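Local coordinates for hypothetical protein TM1553 (Thermotoga maritima, PDB 1VRM) that belongs to the ApbE family and, as in characterised relatives, probably binds flavin and transfers FMN onto target proteins, at residues A[47-50]-A[51-55]; A[171-174]-A[175-179]. One frame throughout, in Å; residues are numbered along the deposited sequence.

Contact 1 of 2, residues A[47-50]-A[51-55]; sequences AILE and DMKRI
Ile48 and Met52, a selenomethionine, run alongside each other in the same direction, one helical turn apart. Ile48 CG2 lies 4.0 Å from Met52 SE; that methyl stands anti to the backbone N, which turns it toward the selenium. Next to them, in one of the two conformers of Lys53, the end of the lysine's aliphatic chain crosses the leucine's branch point, with Lys53 CE 3.8 Å from Leu49 CG. Behind these pairs are the i to i+4 bonds of an alpha helix. Met52 N reaches Ile48 O at 2.9 Å, and Asp51 N bonds Ala47 O. Three residues on from Asp51, Arg54 grips one carboxylate oxygen side-on with two nitrogens: NE is 2.9 Å and NH2 3.0 Å from Asp51 OD1. Both come from the same face of the carboxylate, while OD1 stays in the guanidinium plane. Asp51 OD2 takes a salt bridge from Arg173. An alanine in place of Asp51 would probably leave the guanidinium groups of Arg54 and Arg173 close together without their shared counter-charge. Arg54 also pairs with Glu84. Helix 41-58 packs Ile48 and Met52 against helix 166-181, and Leu49 and Met52 against strand 28-35 of the antiparallel sheet.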
loop_
_atom_site.group_PDB
_atom_site.type_symbol
_atom_site.label_atom_id
_atom_site.label_comp_id
_atom_site.label_asym_id
_atom_site.label_seq_id
_atom_site.Cartn_x
_atom_site.Cartn_y
_atom_site.Cartn_z
ATOM N N ALA A 47 8.838 -7.843 18.267
ATOM C CA ALA A 47 9.736 -6.891 17.565
ATOM C C ALA A 47 9.068 -6.365 16.308
ATOM O O ALA A 47 9.119 -5.163 16.017
ATOM C CB ALA A 47 11.001 -7.537 17.186
ATOM N N ILE A 48 8.494 -7.283 15.555
ATOM C CA ILE A 48 7.820 -6.928 14.302
ATOM C C ILE A 48 6.616 -6.007 14.559
ATOM O O ILE A 48 6.453 -4.962 13.933
ATOM C CB ILE A 48 7.373 -8.185 13.549
ATOM C CG1 ILE A 48 8.557 -8.901 12.946
ATOM C CG2 ILE A 48 6.354 -7.792 12.475
ATOM C CD1 ILE A 48 8.259 -10.255 12.405
ATOM N N LEU A 49 5.787 -6.340 15.537
ATOM C CA LEU A 49 4.642 -5.508 15.862
ATOM C C LEU A 49 5.073 -4.125 16.296
ATOM O O LEU A 49 4.476 -3.085 15.902
ATOM C CB LEU A 49 3.807 -6.146 16.964
ATOM C CG LEU A 49 2.507 -5.362 17.248
ATOM C CD1 LEU A 49 1.569 -5.159 16.038
ATOM C CD2 LEU A 49 1.791 -6.066 18.426
ATOM N N GLU A 50 6.137 -4.079 17.093
ATOM C CA GLU A 50 6.639 -2.746 17.528
ATOM C C GLU A 50 7.029 -1.911 16.308
ATOM O O GLU A 50 6.710 -0.721 16.242
ATOM C CB GLU A 50 7.828 -2.888 18.451
ATOM C CG GLU A 50 7.445 -3.525 19.781
ATOM C CD GLU A 50 8.681 -3.747 20.686
ATOM O OE1 GLU A 50 9.808 -3.339 20.324
ATOM O OE2 GLU A 50 8.474 -4.368 21.744
ATOM N N ASP A 51 7.716 -2.519 15.354
ATOM C CA ASP A 51 8.119 -1.753 14.139
ATOM C C ASP A 51 6.898 -1.311 13.321
ATOM O O ASP A 51 6.848 -0.194 12.792
ATOM C CB ASP A 51 9.067 -2.562 13.304
ATOM C CG ASP A 51 9.807 -1.725 12.305
ATOM O OD1 ASP A 51 10.472 -0.778 12.758
ATOM O OD2 ASP A 51 9.742 -2.027 11.072
HETATM N N MSE A 52 5.919 -2.194 13.201
HETATM C CA MSE A 52 4.698 -1.854 12.441
HETATM C C MSE A 52 3.986 -0.663 13.076
HETATM O O MSE A 52 3.525 0.258 12.370
HETATM C CB MSE A 52 3.756 -3.052 12.312
HETATM C CG MSE A 52 4.337 -4.071 11.441
HETATM SE SE MSE A 52 3.083 -5.667 11.490
HETATM C CE MSE A 52 2.856 -5.874 9.505
ATOM N N LYS A 53 3.901 -0.674 14.403
ATOM C CA LYS A 53 3.305 0.450 15.122
ATOM C C LYS A 53 4.153 1.710 14.995
ATOM O O LYS A 53 3.615 2.809 14.778
ATOM C CB LYS A 53 3.044 0.099 16.576
ATOM C CG LYS A 53 1.975 -0.980 16.734
ATOM C CD LYS A 53 1.801 -1.374 18.178
ATOM C CE LYS A 53 0.571 -2.255 18.335
ATOM N NZ LYS A 53 -0.586 -1.740 17.557
ATOM N N ARG A 54 5.458 1.568 15.082
ATOM C CA ARG A 54 6.367 2.692 14.932
ATOM C C ARG A 54 6.144 3.411 13.579
ATOM O O ARG A 54 6.005 4.618 13.502
ATOM C CB ARG A 54 7.796 2.205 15.008
ATOM C CG ARG A 54 8.840 3.295 14.836
ATOM C CD ARG A 54 10.235 2.735 14.782
ATOM N NE ARG A 54 10.447 1.978 13.572
ATOM C CZ ARG A 54 10.725 2.549 12.402
ATOM N NH1 ARG A 54 10.870 3.880 12.328
ATOM N NH2 ARG A 54 10.881 1.800 11.330
ATOM N N ILE A 55 6.109 2.632 12.521
ATOM C CA ILE A 55 5.891 3.126 11.148
ATOM C C ILE A 55 4.489 3.772 11.062
ATOM O O ILE A 55 4.291 4.792 10.404
ATOM C CB ILE A 55 6.053 1.966 10.122
ATOM C CG1 ILE A 55 7.507 1.578 10.099
ATOM C CG2 ILE A 55 5.416 2.326 8.789
ATOM C CD1 ILE A 55 7.727 0.287 9.401
#

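Contact 2 of 2, residues A[171-174]-A[175-179]; sequences LDRA and RQIAL
Ile177 lies against the backbone of Arg173, and this is the close side of the turn. Ile177 N donates to Arg173 O at 2.8 Å, and Ile177 CG1 sits 3.3 Å from the same oxygen. With chi1 at -68°, CG1 stands beside the backbone N, which brings CG1 and CD1 up to that carbonyl oxygen. Ala174 O accepts from Ala178 N at 3.1 Å. The two backbone bonds are consecutive i to i+4 bonds of helix 166-181, which packs with helix 41-58 on the antiparallel sheet of the ApbE fold. The small side chains of Ala174 and Ala178 face helix 41-58, where they touch Ile48 and Ile44. Asp172 is firmly held, by a hydrogen bond to Thr273 and a salt bridge to Arg196. The side with Gln176 is looser. Gln176 is exposed and slants across Arg173, with Gln176 OE1 4.0 Å from Arg173 CG and the amide and guanidinium planes 75° apart. A water donates to Gln176 OE1 at 2.7 Å and weakly to Arg173 O. It also lies over one face of the Arg173 guanidinium, near the rim; Arg173 itself turns to Asp51 for its salt bridge. Farther round, Leu179 CD1 sits over the centre of the Arg175 guanidinium, 3.4 Å above its plane.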
loop_
_atom_site.group_PDB
_atom_site.type_symbol
_atom_site.label_atom_id
_atom_site.label_comp_id
_atom_site.label_asym_id
_atom_site.label_seq_id
_atom_site.Cartn_x
_atom_site.Cartn_y
_atom_site.Cartn_z
ATOM N N LEU A 171 5.841 -4.224 5.796
ATOM C CA LEU A 171 5.917 -5.673 5.604
ATOM C C LEU A 171 7.318 -6.114 5.219
ATOM O O LEU A 171 7.773 -7.154 5.652
ATOM C CB LEU A 171 4.911 -6.195 4.594
ATOM C CG LEU A 171 3.469 -6.066 5.115
ATOM C CD1 LEU A 171 2.481 -6.270 3.959
ATOM C CD2 LEU A 171 3.167 -7.012 6.229
ATOM N N ASP A 172 7.950 -5.371 4.330
ATOM C CA ASP A 172 9.321 -5.673 3.949
ATOM C C ASP A 172 10.257 -5.546 5.180
ATOM O O ASP A 172 11.100 -6.398 5.392
ATOM C CB ASP A 172 9.777 -4.791 2.807
ATOM C CG ASP A 172 9.124 -5.184 1.490
ATOM O OD1 ASP A 172 8.679 -6.376 1.359
ATOM O OD2 ASP A 172 9.023 -4.295 0.594
ATOM N N ARG A 173 10.083 -4.490 5.977
ATOM C CA ARG A 173 10.848 -4.346 7.223
ATOM C C ARG A 173 10.599 -5.514 8.177
ATOM O O ARG A 173 11.528 -6.031 8.806
ATOM C CB ARG A 173 10.528 -3.042 7.915
ATOM C CG ARG A 173 11.425 -1.965 7.335
ATOM C CD ARG A 173 11.423 -0.745 8.138
ATOM N NE ARG A 173 11.719 -0.992 9.539
ATOM C CZ ARG A 173 12.914 -0.953 10.095
ATOM N NH1 ARG A 173 13.984 -0.640 9.367
ATOM N NH2 ARG A 173 13.037 -1.181 11.404
ATOM N N ALA A 174 9.362 -5.927 8.283
ATOM C CA ALA A 174 9.008 -7.027 9.159
ATOM C C ALA A 174 9.792 -8.288 8.810
ATOM O O ALA A 174 10.321 -8.947 9.705
ATOM C CB ALA A 174 7.519 -7.268 9.152
ATOM N N ARG A 175 9.844 -8.659 7.534
ATOM C CA ARG A 175 10.653 -9.795 7.125
ATOM C C ARG A 175 12.121 -9.612 7.492
ATOM O O ARG A 175 12.775 -10.538 7.993
ATOM C CB ARG A 175 10.546 -9.970 5.621
ATOM C CG ARG A 175 11.519 -11.016 5.057
ATOM C CD ARG A 175 11.236 -11.301 3.605
ATOM N NE ARG A 175 12.279 -12.122 3.031
ATOM C CZ ARG A 175 13.463 -11.622 2.658
ATOM N NH1 ARG A 175 13.780 -10.332 2.821
ATOM N NH2 ARG A 175 14.359 -12.441 2.176
ATOM N N GLN A 176 12.672 -8.417 7.277
ATOM C CA GLN A 176 14.081 -8.133 7.564
ATOM C C GLN A 176 14.336 -8.331 9.060
ATOM O O GLN A 176 15.361 -8.889 9.453
ATOM C CB GLN A 176 14.475 -6.700 7.147
ATOM C CG GLN A 176 14.367 -6.332 5.622
ATOM C CD GLN A 176 14.370 -4.751 5.358
ATOM O OE1 GLN A 176 14.771 -3.933 6.235
ATOM N NE2 GLN A 176 13.943 -4.348 4.144
ATOM N N ILE A 177 13.404 -7.875 9.883
ATOM C CA ILE A 177 13.512 -8.025 11.354
ATOM C C ILE A 177 13.567 -9.507 11.720
ATOM O O ILE A 177 14.460 -9.956 12.448
ATOM C CB ILE A 177 12.362 -7.278 12.101
ATOM C CG1 ILE A 177 12.532 -5.772 11.935
ATOM C CG2 ILE A 177 12.293 -7.695 13.553
ATOM C CD1 ILE A 177 11.344 -4.964 12.274
ATOM N N ALA A 178 12.638 -10.293 11.179
ATOM C CA ALA A 178 12.580 -11.711 11.510
ATOM C C ALA A 178 13.888 -12.396 11.148
ATOM O O ALA A 178 14.449 -13.186 11.927
ATOM C CB ALA A 178 11.421 -12.344 10.788
ATOM N N LEU A 179 14.348 -12.120 9.917
ATOM C CA LEU A 179 15.584 -12.776 9.409
ATOM C C LEU A 179 16.845 -12.310 10.101
ATOM O O LEU A 179 17.859 -13.011 10.108
ATOM C CB LEU A 179 15.685 -12.648 7.903
ATOM C CG LEU A 179 14.519 -13.253 7.128
ATOM C CD1 LEU A 179 14.672 -13.030 5.663
ATOM C CD2 LEU A 179 14.340 -14.730 7.431
HETATM O O HOH W 1 14.365 -4.052 8.924
#

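From the N terminus, strands 19-25 and 28-35 come first and lead into helix 41-58, which carries contact 1. Each contact joins adjoining segments of a single helix, so neither closes a long loop. They follow in series without nesting or crossing. More than a hundred residues later, helix 166-181 carries contact 2 and leads to strands 186-191 and 194-197. The centres of contact 1 and contact 2 are about 10 Å apart. Besides the salt bridge between the helices, Met52 CE packs on Leu171 CD2 and Asp51 CB on Ile177 CD1, each pair at 3.5 Å. Together the two helices tie the first two strands of the antiparallel sheet to the next two.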